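Local coordinates for DUF411 domain-containing protein (Pseudomonas aeruginosa, PDB 6WJE) that is of unknown function but binds copper(II) and zinc ions, consistent with a metal-related role, at residues D6-A11 with H33-M38; D104-V109 with A121-R126. All blocks are in the same frame, centred on the assembly; numbering follows the deposited sequence.

Contact 1: residues D6-A11 with H33-M38; sequences DVHRDA and HVEADM. With ZN (zinc ion), chain K; ZN (zinc ion), chain L.
The parallel strands of a beta-alpha-beta unit carry a zinc site at one end, where Asp6 and His33 hold the same ion. Both carboxylate oxygens of Asp6 bind the zinc ion of chain K, OD1 at 2.1 Å. His33 gives NE2, also 2.1 Å from that zinc ion. A water is a more distant ligand. The carboxylate and imidazole planes are turned 65° apart. The Asp6 CG lies anti to the backbone N (chi1 -168°), and this swings the carboxylate over to the His33 strand. His8 NE2 gives Asp6 OD2 a weak hydrogen bond. Beside the site, His33 CB is 3.9 Å from the centroid of the His8 ring, a CH-pi contact over its face, and His33 CD2 sits over the rim of the same face. The two rings are oblique, with planes at 49°. Glu35 CG reaches the edge of the His8 ring, 3.3 Å from ND1.

His33 N donates to Val7 O at 2.7 Å. Arg9 N donates to His33 O, and Glu35 N donates to Arg9 O in a nearly straight bond. On the other face of the sheet, Val34 CG2 sits over the centre of the Arg9 guanidinium, 3.6 Å from CZ. Arg9 NH1 also bonds to Asp10 O, in the guanidinium plane, and NH2 forms a salt bridge with Asp32. These bonds, with the methyl over one face, limit how the guanidinium can turn. Met38 folds back so that CE lies 3.3 Å from His8 O. Asp10 OD1 binds a second zinc ion, while OD2 accepts from Asn12 N.

Strand 29-34 is the sheet's edge within this chain, and strand 4-9 lies between it and strand 55-59. Helix 14-25 packs on the Val7 and Arg9 face; helix 38-44 packs against His8.

Contact 2: residues D104-V109 with A121-R126; sequences DAYQVV and AEYPGR
Tyr123 crosses Tyr106 at a slant and runs beside Val108 on one face of an antiparallel beta hairpin. Its CB starts over a face of the Tyr106 ring, 3.9 Å from the centroid, in a CH-pi contact. CG comes next, against Tyr106 CZ; CD2 is 3.5 Å from Tyr106 CE2. CE2 then meets Val108 CG2 at 3.9 Å, and that methyl lies at the edge of the Tyr123 ring, near its plane. At the tip, OH is hydrogen-bonded to Asp72 OD2. Tyr123 CG stands beside the backbone N (chi1 -72°), and this carries the ring along the strand to Val108.

The two tyrosine rings are nearly parallel, at 21°, but slid apart so that they barely overlap. Tyr106 OH lies over the rim of the Tyr123 ring. Tyr106 CG takes the position between its backbone N and carbonyl carbon (chi1 63°), which turns a face of its ring to Tyr123 CB.

Tyr106 and Tyr123 form a hydrogen-bonded pair: Tyr123 N donates to Tyr106 O at 2.7 Å, and Tyr106 N donates to Tyr123 O at 3.1 Å. Val108 and Ala121 form the next such pair. Val108 N donates to Ala121 O at 2.9 Å, while the return bond from Ala121 N to Val108 O is weak. Between them, Gln107 and Glu122 are a non-hydrogen-bonded pair on the other face. Their CG atoms touch at 3.6 Å, and the amide and carboxylate beyond are turned steeply against each other and do not meet.

Strand 117-123 is the sheet's last strand within this chain, and strand 106-112 lies between it and strand 82-86. Helix 70-78 packs on the face that carries Val108 and Ala121, through Asp72. Loop residues Val87, Pro91 and Ser94 border Tyr106.

How the contacts relate
From the N terminus, the chain first runs through strand 4-9. Helix 14-25 then carries it back, and strand 29-34 returns alongside. Contact 1 closes this beta-alpha-beta unit. The chain next adds helix 38-44, strands 55-59 and 62-65, helix 70-78 and strand 82-86. A long loop leads into strand 106-112, and contact 2 closes the hairpin with strand 117-123 near the C terminus. The two closures are in series; neither nests in nor crosses the other. Both belong to one mixed sheet and secure its two outermost strands within this chain. The centres of contact 1 and contact 2 are about 25 Å apart, on opposite sides of the chain's centre, and they do not touch.

Contact 1: residues D6-A11 with H33-M38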
ATOM      1  N   ASP A   6       0.084  -9.698  -3.826  1.00 43.76           N
ATOM      2  CA  ASP A   6      -0.512  -9.659  -5.154  1.00 42.87           C
ATOM      3  C   ASP A   6      -0.852  -8.200  -5.417  1.00 44.16           C
ATOM      4  O   ASP A   6      -1.632  -7.613  -4.665  1.00 37.15           O
ATOM      5  CB  ASP A   6      -1.777 -10.527  -5.195  1.00 43.17           C
ATOM      6  CG  ASP A   6      -2.302 -10.778  -6.593  1.00 48.46           C
ATOM      7  OD1 ASP A   6      -1.661 -11.527  -7.347  1.00 62.80           O
ATOM      8  OD2 ASP A   6      -3.400 -10.319  -6.957  1.00 59.29           O
ATOM      9  N   VAL A   7      -0.252  -7.610  -6.453  1.00 38.48           N
ATOM     10  CA  VAL A   7      -0.407  -6.188  -6.744  1.00 39.21           C
ATOM     11  C   VAL A   7      -1.103  -6.031  -8.090  1.00 43.98           C
ATOM     12  O   VAL A   7      -0.752  -6.722  -9.049  1.00 48.75           O
ATOM     13  CB  VAL A   7       0.950  -5.462  -6.714  1.00 41.56           C
ATOM     14  CG1 VAL A   7       0.788  -3.979  -7.037  1.00 40.47           C
ATOM     15  CG2 VAL A   7       1.544  -5.609  -5.335  1.00 38.78           C
ATOM     16  N   HIS A   8      -2.127  -5.177  -8.140  1.00 42.84           N
ATOM     17  CA  HIS A   8      -2.752  -4.751  -9.387  1.00 42.62           C
ATOM     18  C   HIS A   8      -2.419  -3.272  -9.574  1.00 49.57           C
ATOM     19  O   HIS A   8      -2.487  -2.483  -8.622  1.00 48.16           O
ATOM     20  CB  HIS A   8      -4.313  -4.931  -9.414  1.00 43.53           C
ATOM     21  CG  HIS A   8      -4.803  -6.365  -9.337  1.00 53.21           C
ATOM     22  ND1 HIS A   8      -5.584  -6.988 -10.311  1.00 54.45           N
ATOM     23  CD2 HIS A   8      -4.633  -7.283  -8.361  1.00 51.58           C
ATOM     24  CE1 HIS A   8      -5.835  -8.229  -9.935  1.00 66.68           C
ATOM     25  NE2 HIS A   8      -5.281  -8.428  -8.754  1.00 64.05           N
ATOM     26  N   ARG A   9      -2.063  -2.889 -10.799  1.00 42.41           N
ATOM     27  CA  ARG A   9      -1.724  -1.502 -11.086  1.00 48.61           C
ATOM     28  C   ARG A   9      -1.849  -1.268 -12.580  1.00 49.06           C
ATOM     29  O   ARG A   9      -1.890  -2.207 -13.378  1.00 45.43           O
ATOM     30  CB  ARG A   9      -0.326  -1.136 -10.595  1.00 50.53           C
ATOM     31  CG  ARG A   9       0.723  -2.126 -10.994  1.00 49.39           C
ATOM     32  CD  ARG A   9       1.454  -1.614 -12.144  1.00 42.21           C
ATOM     33  NE  ARG A   9       2.493  -2.526 -12.586  1.00 50.01           N
ATOM     34  CZ  ARG A   9       3.131  -2.389 -13.747  1.00 58.33           C
ATOM     35  NH1 ARG A   9       2.818  -1.379 -14.564  1.00 53.62           N
ATOM     36  NH2 ARG A   9       4.077  -3.253 -14.094  1.00 55.07           N
ATOM     37  N   ASP A  10      -1.886   0.008 -12.936  1.00 46.57           N
ATOM     38  CA  ASP A  10      -1.934   0.439 -14.328  1.00 50.05           C
ATOM     39  C   ASP A  10      -0.585   0.257 -15.031  1.00 48.89           C
ATOM     40  O   ASP A  10       0.486   0.311 -14.416  1.00 44.62           O
ATOM     41  CB  ASP A  10      -2.395   1.899 -14.372  1.00 50.40           C
ATOM     42  CG  ASP A  10      -2.542   2.435 -15.776  1.00 61.70           C
ATOM     43  OD1 ASP A  10      -3.599   2.192 -16.413  1.00 69.49           O
ATOM     44  OD2 ASP A  10      -1.599   3.134 -16.230  1.00 56.57           O
ATOM     45  N   ALA A  11      -0.648   0.057 -16.358  1.00 53.98           N
ATOM     46  CA  ALA A  11       0.566  -0.213 -17.138  1.00 49.33           C
ATOM     47  C   ALA A  11       1.531   0.960 -17.132  1.00 45.72           C
ATOM     48  O   ALA A  11       2.743   0.766 -17.266  1.00 52.70           O
ATOM     49  CB  ALA A  11       0.213  -0.552 -18.585  1.00 47.71           C
ATOM     50  N   HIS A  33       0.185  -7.684 -11.393  1.00 47.25           N
ATOM     51  CA  HIS A  33      -0.921  -7.706 -12.349  1.00 50.96           C
ATOM     52  C   HIS A  33      -1.074  -6.323 -12.947  1.00 49.82           C
ATOM     53  O   HIS A  33      -1.522  -5.402 -12.258  1.00 50.95           O
ATOM     54  CB  HIS A  33      -2.245  -8.089 -11.694  1.00 48.44           C
ATOM     55  CG  HIS A  33      -2.279  -9.459 -11.116  1.00 52.74           C
ATOM     56  ND1 HIS A  33      -2.000 -10.587 -11.853  1.00 53.63           N
ATOM     57  CD2 HIS A  33      -2.597  -9.885  -9.872  1.00 50.03           C
ATOM     58  CE1 HIS A  33      -2.134 -11.653 -11.083  1.00 53.08           C
ATOM     59  NE2 HIS A  33      -2.502 -11.254  -9.878  1.00 51.13           N
ATOM     60  N   VAL A  34      -0.793  -6.180 -14.238  1.00 51.54           N
ATOM     61  CA  VAL A  34      -1.157  -4.941 -14.911  1.00 47.80           C
ATOM     62  C   VAL A  34      -2.652  -4.979 -15.207  1.00 54.79           C
ATOM     63  O   VAL A  34      -3.150  -5.914 -15.840  1.00 74.37           O
ATOM     64  CB  VAL A  34      -0.325  -4.751 -16.186  1.00 60.04           C
ATOM     65  CG1 VAL A  34      -0.782  -3.531 -16.938  1.00 55.40           C
ATOM     66  CG2 VAL A  34       1.154  -4.625 -15.813  1.00 44.80           C
ATOM     67  N   GLU A  35      -3.371  -4.000 -14.650  1.00 55.94           N
ATOM     68  CA  GLU A  35      -4.846  -3.912 -14.812  1.00 55.36           C
ATOM     69  C   GLU A  35      -5.238  -2.448 -15.025  1.00 63.44           C
ATOM     70  O   GLU A  35      -4.826  -1.597 -14.213  1.00 60.67           O
ATOM     71  CB  GLU A  35      -5.553  -4.484 -13.581  1.00 68.06           C
ATOM     72  CG  GLU A  35      -5.354  -5.978 -13.404  1.00 72.72           C
ATOM     73  CD  GLU A  35      -5.941  -6.834 -14.514  1.00 75.98           C
ATOM     74  OE1 GLU A  35      -6.957  -6.419 -15.104  1.00 76.06           O
ATOM     75  OE2 GLU A  35      -5.378  -7.913 -14.786  1.00 73.15           O
ATOM     76  N   ALA A  36      -6.007  -2.183 -16.083  1.00 70.57           N
ATOM     77  CA  ALA A  36      -6.459  -0.834 -16.404  1.00 71.54           C
ATOM     78  C   ALA A  36      -7.661  -0.384 -15.596  1.00 75.54           C
ATOM     79  O   ALA A  36      -8.088   0.762 -15.758  1.00 84.62           O
ATOM     80  CB  ALA A  36      -6.782  -0.706 -17.891  1.00 69.71           C
ATOM     81  N   ASP A  37      -8.213  -1.239 -14.725  1.00 73.12           N
ATOM     82  CA  ASP A  37      -9.502  -0.988 -14.079  1.00 74.73           C
ATOM     83  C   ASP A  37      -9.353  -1.061 -12.553  1.00 72.81           C
ATOM     84  O   ASP A  37      -9.891  -1.953 -11.897  1.00 78.63           O
ATOM     85  CB  ASP A  37     -10.533  -2.001 -14.570  1.00 77.21           C
ATOM     86  CG  ASP A  37     -11.962  -1.538 -14.375  1.00 82.54           C
ATOM     87  OD1 ASP A  37     -12.193  -0.696 -13.474  1.00 78.96           O
ATOM     88  OD2 ASP A  37     -12.853  -2.041 -15.111  1.00 80.80           O
ATOM     89  N   MET A  38      -8.615  -0.104 -11.985  1.00 61.01           N
ATOM     90  CA  MET A  38      -8.339  -0.134 -10.554  1.00 60.62           C
ATOM     91  C   MET A  38      -9.559   0.171  -9.706  1.00 65.89           C
ATOM     92  O   MET A  38      -9.575  -0.187  -8.520  1.00 62.06           O
ATOM     93  CB  MET A  38      -7.201   0.810 -10.188  1.00 64.72           C
ATOM     94  CG  MET A  38      -6.040   0.677 -11.124  1.00 66.38           C
ATOM     95  SD  MET A  38      -5.209  -0.902 -10.792  1.00 66.70           S
ATOM     96  CE  MET A  38      -5.427  -1.112  -9.024  1.00 51.23           C
TER
HETATM   97 ZN    ZN K 205      -3.481 -12.160  -8.248  1.00 65.61          ZN
HETATM   98 ZN    ZN L 206      -4.004   3.045 -18.245  1.00 82.27          ZN
HETATM   99  O   HOH W   1      -3.033 -14.442  -9.094  1.00 58.39           O

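Contact 2: residues D104-V109 with A121-R126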
ATOM      1  N   ASP A 104       7.294  14.488   1.895  1.00 43.67           N
ATOM      2  CA  ASP A 104       5.981  14.738   2.492  1.00 42.96           C
ATOM      3  C   ASP A 104       5.740  13.866   3.723  1.00 44.02           C
ATOM      4  O   ASP A 104       6.116  12.693   3.766  1.00 48.51           O
ATOM      5  CB  ASP A 104       4.846  14.434   1.508  1.00 37.52           C
ATOM      6  CG  ASP A 104       4.789  15.378   0.344  1.00 42.34           C
ATOM      7  OD1 ASP A 104       4.991  16.596   0.563  1.00 47.21           O
ATOM      8  OD2 ASP A 104       4.556  14.884  -0.793  1.00 44.15           O
ATOM      9  N   ALA A 105       5.149  14.465   4.745  1.00 44.28           N
ATOM     10  CA  ALA A 105       4.647  13.707   5.880  1.00 43.78           C
ATOM     11  C   ALA A 105       3.463  12.869   5.438  1.00 43.11           C
ATOM     12  O   ALA A 105       2.707  13.278   4.557  1.00 41.70           O
ATOM     13  CB  ALA A 105       4.209  14.624   7.013  1.00 35.65           C
ATOM     14  N   TYR A 106       3.348  11.664   5.988  1.00 40.03           N
ATOM     15  CA  TYR A 106       2.201  10.820   5.672  1.00 46.36           C
ATOM     16  C   TYR A 106       2.017   9.792   6.779  1.00 37.22           C
ATOM     17  O   TYR A 106       2.926   9.517   7.563  1.00 30.71           O
ATOM     18  CB  TYR A 106       2.348  10.126   4.321  1.00 39.54           C
ATOM     19  CG  TYR A 106       3.505   9.169   4.255  1.00 37.20           C
ATOM     20  CD1 TYR A 106       4.804   9.640   4.091  1.00 38.81           C
ATOM     21  CD2 TYR A 106       3.304   7.793   4.366  1.00 32.80           C
ATOM     22  CE1 TYR A 106       5.877   8.769   4.023  1.00 42.38           C
ATOM     23  CE2 TYR A 106       4.373   6.909   4.299  1.00 38.47           C
ATOM     24  CZ  TYR A 106       5.657   7.407   4.117  1.00 41.40           C
ATOM     25  OH  TYR A 106       6.735   6.559   4.040  1.00 45.63           O
ATOM     26  N   GLN A 107       0.835   9.203   6.807  1.00 42.62           N
ATOM     27  CA  GLN A 107       0.519   8.143   7.752  1.00 36.29           C
ATOM     28  C   GLN A 107       0.065   6.897   7.024  1.00 36.90           C
ATOM     29  O   GLN A 107      -0.530   6.966   5.944  1.00 36.50           O
ATOM     30  CB  GLN A 107      -0.547   8.575   8.772  1.00 36.58           C
ATOM     31  CG  GLN A 107      -0.263   9.912   9.460  1.00 43.20           C
ATOM     32  CD  GLN A 107      -0.445  11.125   8.561  1.00 47.00           C
ATOM     33  OE1 GLN A 107       0.484  11.909   8.363  1.00 51.52           O
ATOM     34  NE2 GLN A 107      -1.637  11.278   8.006  1.00 49.78           N
ATOM     35  N   VAL A 108       0.341   5.755   7.647  1.00 42.32           N
ATOM     36  CA  VAL A 108      -0.285   4.495   7.267  1.00 35.39           C
ATOM     37  C   VAL A 108      -1.538   4.306   8.105  1.00 40.94           C
ATOM     38  O   VAL A 108      -1.484   4.237   9.337  1.00 40.02           O
ATOM     39  CB  VAL A 108       0.671   3.314   7.460  1.00 33.40           C
ATOM     40  CG1 VAL A 108       0.026   2.052   6.902  1.00 32.90           C
ATOM     41  CG2 VAL A 108       2.031   3.606   6.796  1.00 31.50           C
ATOM     42  N   VAL A 109      -2.674   4.249   7.429  1.00 43.96           N
ATOM     43  CA  VAL A 109      -3.978   4.239   8.067  1.00 44.70           C
ATOM     44  C   VAL A 109      -4.561   2.855   7.861  1.00 47.13           C
ATOM     45  O   VAL A 109      -4.786   2.432   6.718  1.00 43.80           O
ATOM     46  CB  VAL A 109      -4.918   5.323   7.528  1.00 45.68           C
ATOM     47  CG1 VAL A 109      -6.092   5.466   8.476  1.00 48.39           C
ATOM     48  CG2 VAL A 109      -4.203   6.640   7.420  1.00 40.05           C
ATOM     49  N   ALA A 121       1.104   3.958  11.653  1.00 38.48           N
ATOM     50  CA  ALA A 121       2.434   4.541  11.593  1.00 37.23           C
ATOM     51  C   ALA A 121       2.295   5.981  11.121  1.00 37.86           C
ATOM     52  O   ALA A 121       1.440   6.290  10.283  1.00 35.40           O
ATOM     53  CB  ALA A 121       3.355   3.772  10.640  1.00 32.53           C
ATOM     54  N   GLU A 122       3.176   6.834  11.610  1.00 33.03           N
ATOM     55  CA  GLU A 122       3.214   8.219  11.179  1.00 36.96           C
ATOM     56  C   GLU A 122       4.633   8.533  10.701  1.00 41.69           C
ATOM     57  O   GLU A 122       5.616   8.223  11.375  1.00 41.43           O
ATOM     58  CB  GLU A 122       2.774   9.108  12.340  1.00 41.37           C
ATOM     59  CG  GLU A 122       1.272   9.021  12.578  1.00 42.40           C
ATOM     60  CD  GLU A 122       0.793   9.578  13.924  1.00 48.46           C
ATOM     61  OE1 GLU A 122       1.596  10.034  14.755  1.00 52.37           O
ATOM     62  OE2 GLU A 122      -0.423   9.500  14.178  1.00 61.73           O
ATOM     63  N   TYR A 123       4.749   9.223   9.583  1.00 46.39           N
ATOM     64  CA  TYR A 123       6.077   9.514   9.041  1.00 47.20           C
ATOM     65  C   TYR A 123       6.273  11.008   8.948  1.00 38.51           C
ATOM     66  O   TYR A 123       5.535  11.683   8.212  1.00 42.99           O
ATOM     67  CB  TYR A 123       6.285   8.852   7.677  1.00 41.54           C
ATOM     68  CG  TYR A 123       6.440   7.369   7.836  1.00 46.87           C
ATOM     69  CD1 TYR A 123       7.653   6.826   8.231  1.00 46.02           C
ATOM     70  CD2 TYR A 123       5.360   6.517   7.666  1.00 36.63           C
ATOM     71  CE1 TYR A 123       7.789   5.477   8.428  1.00 40.22           C
ATOM     72  CE2 TYR A 123       5.493   5.182   7.856  1.00 38.78           C
ATOM     73  CZ  TYR A 123       6.707   4.660   8.244  1.00 38.23           C
ATOM     74  OH  TYR A 123       6.834   3.301   8.439  1.00 42.68           O
ATOM     75  N   PRO A 124       7.178  11.562   9.745  1.00 51.89           N
ATOM     76  CA  PRO A 124       7.403  13.014   9.725  1.00 55.12           C
ATOM     77  C   PRO A 124       8.025  13.480   8.416  1.00 54.50           C
ATOM     78  O   PRO A 124       8.880  12.811   7.835  1.00 60.40           O
ATOM     79  CB  PRO A 124       8.350  13.229  10.907  1.00 53.45           C
ATOM     80  CG  PRO A 124       9.153  11.935  10.955  1.00 57.00           C
ATOM     81  CD  PRO A 124       8.121  10.860  10.639  1.00 53.55           C
ATOM     82  N   GLY A 125       7.600  14.652   7.962  1.00 54.67           N
ATOM     83  CA  GLY A 125       8.184  15.218   6.766  1.00 57.75           C
ATOM     84  C   GLY A 125       9.584  15.748   7.015  1.00 69.42           C
ATOM     85  O   GLY A 125       9.916  16.241   8.097  1.00 65.14           O
ATOM     86  N   ARG A 126      10.426  15.623   5.997  1.00 69.31           N
ATOM     87  CA  ARG A 126      11.743  16.245   6.023  1.00 65.93           C
ATOM     88  C   ARG A 126      11.660  17.504   5.167  1.00 76.55           C
ATOM     89  O   ARG A 126      11.270  17.429   4.001  1.00 66.81           O
ATOM     90  CB  ARG A 126      12.826  15.287   5.507  1.00 55.74           C
ATOM     91  OXT ARG A 126      11.958  18.619   5.614  1.00 87.36           O
TER